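Local coordinates for YceI-like domain protein (Burkholderia cenocepacia BC7, PDB 5IXH) that binds a long polyprenyl diphosphate inside a lipocalin-like beta barrel and probably captures antibiotics outside the cell, contributing to intrinsic resistance, at residues A[13-17]-A[147-152]; A[68-72]-A[136-142]; A[79-85]-A[96-102]. One frame throughout, in Å; residues are numbered along the deposited sequence. Where two conformers were deposited one is given.

Interaction 1 of 3, residues A[13-17]-A[147-152]; sequences AVSKQ and IVADEV. With OTP ((2E,6E,10E,14E,18E,22E,26E)-3,7,11,15,19,23,27,31-octamethyldotriaconta-2,6,10,14,18,22,26,30-octaenyl trihydrogen diphosphate), chain C.
V152 and A13 meet across the two segments at the wall of the lipid tunnel. The V152 side chain can be followed outward from the backbone. V152 CB lies 4.0 Å from V14 O. CG1, anti to the backbone N (chi1 174°), then runs alongside the neighbouring segment. V152 CG1 rests 3.6 Å from V14 O and 3.8 Å from A13 CB. CG2, the other branch, reaches the ligand and touches the methyl carbon C28 of OTP. A13 CB adds its own contact to C26 of the chain. S15 lines the same tunnel, and its OG lies 3.2 Å from C34 of OTP. S15 OG also makes a weak hydrogen bond to T22 O.

Further along, the backbones part and rejoin. A149 N donates to K16 O over 2.8 Å, and the bond is nearly straight, 170° at the hydrogen. A149 CB packs against K16 CB across the contact. Between this bond and the V152 end, one water fills in for direct pairing. It accepts from K16 N and donates to A149 O and E151 O. Three backbone polar groups are thereby satisfied through a single bridge. R132 also holds the carbonyls of V148 and A149.

The 13-17 segment leaves strand 10-15, and the 147-152 segment enters strand 151-160, its antiparallel neighbour in the barrel. Strand 22-34 flanks the first through backbone bonds at A13 and S15. Strand 121-131 flanks the second through V152 and I130.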
# COMPACT_ATOMS: atom_id res chain seq x y z
N ALA A 13 -5.51 4.08 -0.77
CA ALA A 13 -6.33 3.01 -0.23
C ALA A 13 -7.79 3.35 -0.49
O ALA A 13 -8.23 4.48 -0.25
CB ALA A 13 -6.08 2.80 1.23
N VAL A 14 -8.50 2.38 -1.06
CA VAL A 14 -9.91 2.54 -1.38
C VAL A 14 -10.72 1.66 -0.46
O VAL A 14 -10.52 0.43 -0.43
CB VAL A 14 -10.20 2.14 -2.82
CG1 VAL A 14 -11.65 2.38 -3.13
CG2 VAL A 14 -9.30 2.90 -3.79
N SER A 15 -11.64 2.26 0.27
CA SER A 15 -12.51 1.56 1.20
C SER A 15 -13.94 1.69 0.71
O SER A 15 -14.21 2.46 -0.23
CB SER A 15 -12.39 2.15 2.60
OG SER A 15 -12.79 3.51 2.64
N LYS A 16 -14.85 0.97 1.36
CA LYS A 16 -16.25 1.01 0.95
C LYS A 16 -17.25 1.12 2.09
O LYS A 16 -16.98 0.66 3.19
CB LYS A 16 -16.60 -0.23 0.12
CG LYS A 16 -16.08 -0.22 -1.32
CD LYS A 16 -16.72 -1.37 -2.11
CE LYS A 16 -16.89 -1.04 -3.58
NZ LYS A 16 -15.80 -1.61 -4.41
N GLN A 17 -18.40 1.73 1.81
CA GLN A 17 -19.48 1.81 2.79
C GLN A 17 -20.84 2.47 2.42
O GLN A 17 -21.33 3.28 3.20
CB GLN A 17 -18.94 2.56 4.01
CG GLN A 17 -18.19 3.83 3.69
CD GLN A 17 -18.66 5.00 4.53
OE1 GLN A 17 -18.72 4.90 5.75
NE2 GLN A 17 -19.02 6.10 3.87
N ILE A 147 -20.71 -0.88 8.46
CA ILE A 147 -20.42 0.56 8.46
C ILE A 147 -19.28 0.88 7.48
O ILE A 147 -19.46 1.69 6.59
CB ILE A 147 -20.02 1.09 9.86
CG1 ILE A 147 -21.12 0.81 10.89
CG2 ILE A 147 -19.73 2.59 9.78
CD1 ILE A 147 -20.70 1.15 12.31
N VAL A 148 -18.11 0.29 7.69
CA VAL A 148 -17.02 0.36 6.72
C VAL A 148 -16.65 -1.07 6.38
O VAL A 148 -16.37 -1.87 7.27
CB VAL A 148 -15.77 1.09 7.30
CG1 VAL A 148 -14.60 1.08 6.30
CG2 VAL A 148 -16.13 2.50 7.72
N ALA A 149 -16.66 -1.40 5.09
CA ALA A 149 -16.36 -2.77 4.67
C ALA A 149 -14.97 -3.19 5.14
O ALA A 149 -14.09 -2.37 5.35
CB ALA A 149 -16.45 -2.90 3.16
N ASP A 150 -14.78 -4.49 5.32
CA ASP A 150 -13.50 -5.02 5.74
C ASP A 150 -12.47 -4.92 4.62
O ASP A 150 -11.32 -4.53 4.84
CB ASP A 150 -13.65 -6.47 6.19
CG ASP A 150 -12.55 -6.92 7.13
OD1 ASP A 150 -11.60 -6.16 7.37
OD2 ASP A 150 -12.65 -8.06 7.63
N GLU A 151 -12.88 -5.23 3.40
CA GLU A 151 -11.92 -5.19 2.30
C GLU A 151 -11.50 -3.77 1.94
O GLU A 151 -12.33 -2.89 1.76
CB GLU A 151 -12.47 -5.86 1.04
CG GLU A 151 -11.40 -5.90 -0.05
CD GLU A 151 -11.74 -6.81 -1.21
OE1 GLU A 151 -11.97 -6.28 -2.32
OE2 GLU A 151 -11.74 -8.04 -1.02
N VAL A 152 -10.19 -3.56 1.86
CA VAL A 152 -9.59 -2.30 1.42
C VAL A 152 -8.63 -2.61 0.29
O VAL A 152 -7.83 -3.55 0.40
CB VAL A 152 -8.83 -1.60 2.57
CG1 VAL A 152 -8.07 -0.35 2.08
CG2 VAL A 152 -9.78 -1.24 3.68
O7 OTP C . -22.33 8.09 6.70
P2 OTP C . -21.28 7.27 7.42
O5 OTP C . -21.54 7.32 8.91
O6 OTP C . -21.33 5.84 6.95
O4 OTP C . -19.84 7.86 7.12
P1 OTP C . -18.53 7.49 7.93
O2 OTP C . -18.42 8.35 9.17
O3 OTP C . -18.55 6.03 8.33
O1 OTP C . -17.29 7.78 6.98
C40 OTP C . -16.30 6.79 6.70
C39 OTP C . -15.17 7.59 6.07
C37 OTP C . -14.02 7.04 5.58
C38 OTP C . -13.02 8.03 4.99
C36 OTP C . -13.71 5.53 5.61
C35 OTP C . -12.28 5.34 6.17
C34 OTP C . -11.59 4.09 5.59
C32 OTP C . -10.22 3.98 5.68
C33 OTP C . -9.38 5.08 6.33
C31 OTP C . -9.51 2.74 5.11
C30 OTP C . -8.54 2.17 6.16
C29 OTP C . -7.20 2.03 5.44
C27 OTP C . -6.51 0.84 5.40
C28 OTP C . -6.96 -0.45 6.08
C26 OTP C . -5.20 0.87 4.61
C25 OTP C . -4.07 0.15 5.37
C24 OTP C . -2.95 0.31 4.33
C22 OTP C . -1.79 0.98 4.61
C23 OTP C . -1.48 1.60 5.98
C21 OTP C . -0.77 1.07 3.48
C20 OTP C . 0.20 -0.08 3.72
C19 OTP C . 0.88 -0.35 2.37
C17 OTP C . 2.24 -0.47 2.26
C18 OTP C . 3.14 -0.34 3.49
C16 OTP C . 2.92 -0.75 0.90
C15 OTP C . 1.92 -0.71 -0.28
C14 OTP C . 2.61 -1.36 -1.49
C12 OTP C . 2.61 -2.73 -1.64
C13 OTP C . 1.92 -3.67 -0.65
C11 OTP C . 3.30 -3.38 -2.84
C10 OTP C . 4.43 -2.52 -3.41
C9 OTP C . 5.18 -3.46 -4.36
C7 OTP C . 6.42 -3.13 -4.86
C8 OTP C . 7.09 -1.81 -4.49
C6 OTP C . 7.09 -4.15 -5.80
C5 OTP C . 7.68 -3.44 -7.03
C4 OTP C . 7.79 -4.54 -8.10
C2 OTP C . 8.96 -5.12 -8.51
C3 OTP C . 8.87 -6.20 -9.60
C1 OTP C . 10.33 -4.76 -7.94
O HOH W 1 -13.43 -0.79 3.15

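Interaction 2 of 3, residues A[68-72]-A[136-142]; sequences KDWFD and NVGTGEW. With OTP ((2E,6E,10E,14E,18E,22E,26E)-3,7,11,15,19,23,27,31-octamethyldotriaconta-2,6,10,14,18,22,26,30-octaenyl trihydrogen diphosphate), chain C.
W70 sits at the apolar centre, between G138, V137 and W142. G138 CA lies over one face of its six-membered ring, 3.7 Å from the centroid, as a CH-pi contact. V137 CG1 comes to the ring edge at CE3. It also touches F71 CD1 and the methyl carbon C28 of OTP. The indole of W70 turns its edge to the face of W142, with the ring planes at 55°. NE1 of W70 is the leading atom, 3.3 Å from W142 CG. In W142, chi1 of -61° puts CG beside the backbone N, and chi2 of 100° turns the ring face to W70. Its CZ3 edge meets the diphosphate oxygen O3.

Outward, the contact becomes polar. D69 O takes two backbone donors, T139 N and G138 N, each at 2.8 Å. The T139 bond is straighter, though T139 N is tilted from the carbonyl plane. The G138 bond is bent, but G138 N lies in that plane, on a lone pair. At the polar edge a water donates to D69 OD2 and accepts from E141 N. K103 NZ also bonds to the carbonyls of K68, W70 and N136.

By taking two N-H groups, D69 O holds 136-142 close, while W70, F71 and V137 offer an apolar surface to the prenyl chain.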
# COMPACT_ATOMS: atom_id res chain seq x y z
N LYS A 68 -6.59 6.05 17.58
CA LYS A 68 -6.27 4.73 18.14
C LYS A 68 -7.05 3.58 17.50
O LYS A 68 -6.46 2.54 17.18
CB LYS A 68 -6.46 4.74 19.65
CG LYS A 68 -6.07 3.42 20.31
CD LYS A 68 -6.21 3.50 21.83
CE LYS A 68 -6.04 2.13 22.47
NZ LYS A 68 -4.75 1.48 22.11
N ASP A 69 -8.34 3.76 17.29
CA ASP A 69 -9.15 2.66 16.74
C ASP A 69 -8.82 2.36 15.30
O ASP A 69 -9.09 1.26 14.81
CB ASP A 69 -10.65 2.91 16.82
CG ASP A 69 -11.19 2.92 18.23
OD1 ASP A 69 -10.56 2.30 19.11
OD2 ASP A 69 -12.25 3.54 18.44
N TRP A 70 -8.27 3.35 14.60
CA TRP A 70 -7.94 3.22 13.18
C TRP A 70 -6.45 2.96 13.04
O TRP A 70 -6.00 1.89 13.44
CB TRP A 70 -8.46 4.42 12.38
CG TRP A 70 -9.93 4.29 12.11
CD1 TRP A 70 -10.96 4.87 12.81
CD2 TRP A 70 -10.54 3.49 11.09
NE1 TRP A 70 -12.16 4.48 12.27
CE2 TRP A 70 -11.93 3.64 11.21
CE3 TRP A 70 -10.04 2.68 10.07
CZ2 TRP A 70 -12.83 3.01 10.36
CZ3 TRP A 70 -10.93 2.05 9.24
CH2 TRP A 70 -12.31 2.22 9.38
N PHE A 71 -5.65 3.88 12.51
CA PHE A 71 -4.23 3.56 12.35
C PHE A 71 -3.43 3.58 13.65
O PHE A 71 -2.37 2.98 13.73
CB PHE A 71 -3.54 4.53 11.39
CG PHE A 71 -3.99 4.44 9.95
CD1 PHE A 71 -4.63 3.33 9.45
CD2 PHE A 71 -3.83 5.53 9.13
CE1 PHE A 71 -5.04 3.30 8.13
CE2 PHE A 71 -4.23 5.50 7.81
CZ PHE A 71 -4.84 4.39 7.32
N ASP A 72 -3.89 4.33 14.64
CA ASP A 72 -3.09 4.59 15.85
C ASP A 72 -1.70 5.09 15.44
O ASP A 72 -0.66 4.53 15.83
CB ASP A 72 -3.01 3.34 16.72
CG ASP A 72 -2.52 3.63 18.14
OD1 ASP A 72 -2.22 4.79 18.49
OD2 ASP A 72 -2.43 2.66 18.90
N ASN A 136 -6.07 -5.08 12.48
CA ASN A 136 -6.80 -4.41 13.55
C ASN A 136 -7.00 -2.92 13.23
O ASN A 136 -7.03 -2.09 14.14
CB ASN A 136 -6.07 -4.62 14.90
CG ASN A 136 -7.02 -4.84 16.05
OD1 ASN A 136 -8.07 -5.46 15.89
ND2 ASN A 136 -6.67 -4.30 17.21
N VAL A 137 -7.14 -2.57 11.95
CA VAL A 137 -7.40 -1.20 11.50
C VAL A 137 -8.91 -0.96 11.44
O VAL A 137 -9.61 -1.47 10.56
CB VAL A 137 -6.72 -0.91 10.15
CG1 VAL A 137 -7.14 0.47 9.62
CG2 VAL A 137 -5.20 -0.99 10.32
N GLY A 138 -9.39 -0.19 12.40
CA GLY A 138 -10.82 0.08 12.58
C GLY A 138 -11.38 -0.94 13.56
O GLY A 138 -12.12 -1.86 13.17
N THR A 139 -11.04 -0.78 14.83
CA THR A 139 -11.52 -1.65 15.88
C THR A 139 -12.52 -0.92 16.74
O THR A 139 -12.98 0.17 16.39
CB THR A 139 -10.36 -2.17 16.74
OG1 THR A 139 -9.67 -1.08 17.36
CG2 THR A 139 -9.41 -2.91 15.92
N GLY A 140 -12.89 -1.51 17.87
CA GLY A 140 -13.92 -0.92 18.71
C GLY A 140 -15.22 -0.82 17.95
O GLY A 140 -15.64 -1.78 17.31
N GLU A 141 -15.87 0.34 17.99
CA GLU A 141 -17.12 0.52 17.26
C GLU A 141 -16.95 0.36 15.75
O GLU A 141 -17.92 0.06 15.04
CB GLU A 141 -17.73 1.88 17.58
CG GLU A 141 -18.25 1.95 19.00
CD GLU A 141 -18.89 3.28 19.32
OE1 GLU A 141 -18.74 4.22 18.52
OE2 GLU A 141 -19.54 3.37 20.38
N TRP A 142 -15.72 0.51 15.26
CA TRP A 142 -15.50 0.39 13.83
C TRP A 142 -15.29 -1.04 13.33
O TRP A 142 -15.02 -1.24 12.15
CB TRP A 142 -14.33 1.29 13.42
CG TRP A 142 -14.59 2.71 13.71
CD1 TRP A 142 -14.12 3.42 14.76
CD2 TRP A 142 -15.42 3.61 12.95
NE1 TRP A 142 -14.60 4.71 14.71
CE2 TRP A 142 -15.40 4.85 13.61
CE3 TRP A 142 -16.17 3.48 11.78
CZ2 TRP A 142 -16.11 5.96 13.14
CZ3 TRP A 142 -16.87 4.58 11.31
CH2 TRP A 142 -16.82 5.81 11.99
O7 OTP C . -22.33 8.09 6.70
P2 OTP C . -21.28 7.27 7.42
O5 OTP C . -21.54 7.32 8.91
O6 OTP C . -21.33 5.84 6.95
O4 OTP C . -19.84 7.86 7.12
P1 OTP C . -18.53 7.49 7.93
O2 OTP C . -18.42 8.35 9.17
O3 OTP C . -18.55 6.03 8.33
O1 OTP C . -17.29 7.78 6.98
C40 OTP C . -16.30 6.79 6.70
C39 OTP C . -15.17 7.59 6.07
C37 OTP C . -14.02 7.04 5.58
C38 OTP C . -13.02 8.03 4.99
C36 OTP C . -13.71 5.53 5.61
C35 OTP C . -12.28 5.34 6.17
C34 OTP C . -11.59 4.09 5.59
C32 OTP C . -10.22 3.98 5.68
C33 OTP C . -9.38 5.08 6.33
C31 OTP C . -9.51 2.74 5.11
C30 OTP C . -8.54 2.17 6.16
C29 OTP C . -7.20 2.03 5.44
C27 OTP C . -6.51 0.84 5.40
C28 OTP C . -6.96 -0.45 6.08
C26 OTP C . -5.20 0.87 4.61
C25 OTP C . -4.07 0.15 5.37
C24 OTP C . -2.95 0.31 4.33
C22 OTP C . -1.79 0.98 4.61
C23 OTP C . -1.48 1.60 5.98
C21 OTP C . -0.77 1.07 3.48
C20 OTP C . 0.20 -0.08 3.72
C19 OTP C . 0.88 -0.35 2.37
C17 OTP C . 2.24 -0.47 2.26
C18 OTP C . 3.14 -0.34 3.49
C16 OTP C . 2.92 -0.75 0.90
C15 OTP C . 1.92 -0.71 -0.28
C14 OTP C . 2.61 -1.36 -1.49
C12 OTP C . 2.61 -2.73 -1.64
C13 OTP C . 1.92 -3.67 -0.65
C11 OTP C . 3.30 -3.38 -2.84
C10 OTP C . 4.43 -2.52 -3.41
C9 OTP C . 5.18 -3.46 -4.36
C7 OTP C . 6.42 -3.13 -4.86
C8 OTP C . 7.09 -1.81 -4.49
C6 OTP C . 7.09 -4.15 -5.80
C5 OTP C . 7.68 -3.44 -7.03
C4 OTP C . 7.79 -4.54 -8.10
C2 OTP C . 8.96 -5.12 -8.51
C3 OTP C . 8.87 -6.20 -9.60
C1 OTP C . 10.33 -4.76 -7.94
O HOH W 2 -6.52 -0.40 18.35
O HOH W 3 -14.57 2.66 19.36

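Interaction 3 of 3, residues A[79-85]-A[96-102]; sequences ATFVSSA and VTGKLTI. With OTP ((2E,6E,10E,14E,18E,22E,26E)-3,7,11,15,19,23,27,31-octamethyldotriaconta-2,6,10,14,18,22,26,30-octaenyl trihydrogen diphosphate), chain C.
F81 lies across G98 on the inner face of this antiparallel strand pair, and here the packing is tight. F81 CE1 is 3.6 Å from G98 CA, and F81 CZ is 4.1 Å from V96 CG1. The first torsion sets CG anti to the backbone N (chi1 176°), which carries the ring along the partner strand. Over one face of the ring lies C11 of OTP, offset toward the rim. G98 has no side chain, and the CA atoms of S83 and G98 come within 3.9 Å of each other. L100 CD1 and I102 CD1 reach other parts of the prenyl chain, while V96 CG2 meets its far end.

The backbone ladder is regular from the T80-T101 pair to the V82-K99 pair. T80 and T101 exchange two bonds, and V82 and K99 exchange two more. Then comes a classic beta bulge. S84 N and A85 N both donate to T97 O, the first at 2.8 Å and the second at 3.3 Å. T97 N returns a bond to A85 O.

The outer face is looser. T80 and T101 point the same way side by side, their OG1 atoms 3.9 Å apart. A water bonds to both hydroxyls and to K99 O. V82 is exposed, and the end of K99 leads away from the partner strand.

The pair is part of the hairpin of strands 78-90 and 93-102 in the barrel wall. Strand 44-50 continues the sheet beside A79, F81 and S83, whose OG bonds to A45 N. Strand 105-118 lies beside V96 and G98, and T97 OG1 bonds to T110 OG1.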
# COMPACT_ATOMS: atom_id res chain seq x y z
N ALA A 79 3.95 2.13 8.20
CA ALA A 79 3.58 0.83 7.65
C ALA A 79 4.65 0.49 6.63
O ALA A 79 5.19 1.38 5.98
CB ALA A 79 2.21 0.90 7.01
N THR A 80 4.97 -0.79 6.49
CA THR A 80 6.07 -1.20 5.62
C THR A 80 5.72 -2.42 4.78
O THR A 80 4.94 -3.26 5.17
CB THR A 80 7.33 -1.54 6.45
OG1 THR A 80 7.03 -2.52 7.44
CG2 THR A 80 7.87 -0.31 7.15
N PHE A 81 6.34 -2.48 3.62
CA PHE A 81 6.38 -3.66 2.79
C PHE A 81 7.81 -3.94 2.42
O PHE A 81 8.52 -3.03 1.97
CB PHE A 81 5.53 -3.52 1.52
CG PHE A 81 5.64 -4.72 0.61
CD1 PHE A 81 4.95 -5.89 0.89
CD2 PHE A 81 6.49 -4.69 -0.49
CE1 PHE A 81 5.09 -7.01 0.07
CE2 PHE A 81 6.62 -5.81 -1.30
CZ PHE A 81 5.94 -6.96 -1.02
N VAL A 82 8.27 -5.18 2.58
CA VAL A 82 9.61 -5.58 2.17
C VAL A 82 9.48 -6.89 1.38
O VAL A 82 9.00 -7.89 1.91
CB VAL A 82 10.54 -5.79 3.41
CG1 VAL A 82 11.92 -6.28 2.99
CG2 VAL A 82 10.65 -4.51 4.26
N SER A 83 9.90 -6.87 0.13
CA SER A 83 9.79 -8.07 -0.70
C SER A 83 10.75 -9.14 -0.26
O SER A 83 11.82 -8.87 0.28
CB SER A 83 10.06 -7.76 -2.16
OG SER A 83 11.42 -7.40 -2.38
N SER A 84 10.35 -10.38 -0.50
CA SER A 84 11.25 -11.53 -0.37
C SER A 84 11.40 -12.35 -1.66
O SER A 84 12.35 -13.10 -1.78
CB SER A 84 10.78 -12.45 0.76
OG SER A 84 9.50 -12.99 0.46
N ALA A 85 10.46 -12.24 -2.59
CA ALA A 85 10.50 -13.03 -3.82
C ALA A 85 9.72 -12.33 -4.91
O ALA A 85 8.73 -11.62 -4.66
CB ALA A 85 9.92 -14.44 -3.59
N VAL A 96 4.78 -10.30 -6.67
CA VAL A 96 5.79 -9.86 -5.73
C VAL A 96 5.29 -10.24 -4.35
O VAL A 96 4.21 -9.79 -3.90
CB VAL A 96 6.03 -8.35 -5.83
CG1 VAL A 96 7.08 -7.92 -4.84
CG2 VAL A 96 6.49 -7.98 -7.25
N THR A 97 6.08 -11.04 -3.66
CA THR A 97 5.72 -11.52 -2.33
C THR A 97 6.62 -10.85 -1.32
O THR A 97 7.81 -10.65 -1.57
CB THR A 97 5.80 -13.06 -2.28
OG1 THR A 97 4.80 -13.57 -3.18
CG2 THR A 97 5.54 -13.61 -0.92
N GLY A 98 6.05 -10.59 -0.15
CA GLY A 98 6.85 -10.04 0.94
C GLY A 98 6.04 -9.83 2.19
O GLY A 98 4.89 -10.26 2.30
N LYS A 99 6.65 -9.15 3.15
CA LYS A 99 6.05 -8.90 4.45
C LYS A 99 5.44 -7.52 4.52
O LYS A 99 6.16 -6.53 4.31
CB LYS A 99 7.11 -9.04 5.53
CG LYS A 99 6.50 -9.04 6.91
CD LYS A 99 7.53 -9.03 8.03
CE LYS A 99 8.33 -10.30 8.06
NZ LYS A 99 9.10 -10.35 9.34
N LEU A 100 4.15 -7.46 4.78
CA LEU A 100 3.39 -6.21 4.97
C LEU A 100 3.13 -6.08 6.46
O LEU A 100 2.54 -6.97 7.05
CB LEU A 100 2.08 -6.29 4.20
CG LEU A 100 1.12 -5.09 4.32
CD1 LEU A 100 1.78 -3.82 3.80
CD2 LEU A 100 -0.16 -5.35 3.60
N THR A 101 3.60 -4.97 7.05
CA THR A 101 3.38 -4.69 8.47
C THR A 101 2.60 -3.39 8.58
O THR A 101 3.06 -2.34 8.09
CB THR A 101 4.69 -4.55 9.21
OG1 THR A 101 5.49 -5.72 8.97
CG2 THR A 101 4.46 -4.42 10.71
N ILE A 102 1.43 -3.47 9.21
CA ILE A 102 0.54 -2.32 9.43
C ILE A 102 0.10 -2.42 10.88
O ILE A 102 -0.32 -3.46 11.35
CB ILE A 102 -0.72 -2.37 8.52
CG1 ILE A 102 -0.35 -2.36 7.04
CG2 ILE A 102 -1.65 -1.18 8.83
CD1 ILE A 102 -1.47 -2.78 6.13
O7 OTP C . -22.33 8.09 6.70
P2 OTP C . -21.28 7.27 7.42
O5 OTP C . -21.54 7.32 8.91
O6 OTP C . -21.33 5.84 6.95
O4 OTP C . -19.84 7.86 7.12
P1 OTP C . -18.53 7.49 7.93
O2 OTP C . -18.42 8.35 9.17
O3 OTP C . -18.55 6.03 8.33
O1 OTP C . -17.29 7.78 6.98
C40 OTP C . -16.30 6.79 6.70
C39 OTP C . -15.17 7.59 6.07
C37 OTP C . -14.02 7.04 5.58
C38 OTP C . -13.02 8.03 4.99
C36 OTP C . -13.71 5.53 5.61
C35 OTP C . -12.28 5.34 6.17
C34 OTP C . -11.59 4.09 5.59
C32 OTP C . -10.22 3.98 5.68
C33 OTP C . -9.38 5.08 6.33
C31 OTP C . -9.51 2.74 5.11
C30 OTP C . -8.54 2.17 6.16
C29 OTP C . -7.20 2.03 5.44
C27 OTP C . -6.51 0.84 5.40
C28 OTP C . -6.96 -0.45 6.08
C26 OTP C . -5.20 0.87 4.61
C25 OTP C . -4.07 0.15 5.37
C24 OTP C . -2.95 0.31 4.33
C22 OTP C . -1.79 0.98 4.61
C23 OTP C . -1.48 1.60 5.98
C21 OTP C . -0.77 1.07 3.48
C20 OTP C . 0.20 -0.08 3.72
C19 OTP C . 0.88 -0.35 2.37
C17 OTP C . 2.24 -0.47 2.26
C18 OTP C . 3.14 -0.34 3.49
C16 OTP C . 2.92 -0.75 0.90
C15 OTP C . 1.92 -0.71 -0.28
C14 OTP C . 2.61 -1.36 -1.49
C12 OTP C . 2.61 -2.73 -1.64
C13 OTP C . 1.92 -3.67 -0.65
C11 OTP C . 3.30 -3.38 -2.84
C10 OTP C . 4.43 -2.52 -3.41
C9 OTP C . 5.18 -3.46 -4.36
C7 OTP C . 6.42 -3.13 -4.86
C8 OTP C . 7.09 -1.81 -4.49
C6 OTP C . 7.09 -4.15 -5.80
C5 OTP C . 7.68 -3.44 -7.03
C4 OTP C . 7.79 -4.54 -8.10
C2 OTP C . 8.96 -5.12 -8.51
C3 OTP C . 8.87 -6.20 -9.60
C1 OTP C . 10.33 -4.76 -7.94
O HOH W 4 7.05 -5.21 6.67

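How the interactions relate
The three contacts follow one OTP molecule through the barrel. Interactions 1 and 2 lie near the diphosphate end, with centres about 13 Å apart. They touch directly: I147 CG2 packs on W142 CZ3 at 3.8 Å, and V148 CG1 on W70 CH2 at 4.0 Å. Interaction 3 lies deeper, along the prenyl chain. Its centre is about 22 Å from that of interaction 2, but V137 CG2 still meets I102 CG2 at 3.9 Å. Interactions 1 and 3 do not touch; their nearest atoms are about 8 Å apart. The same sheet and the same ligand link them. Together the three supply 15 of the 34 pocket residues, from the diphosphate end to the prenyl interior.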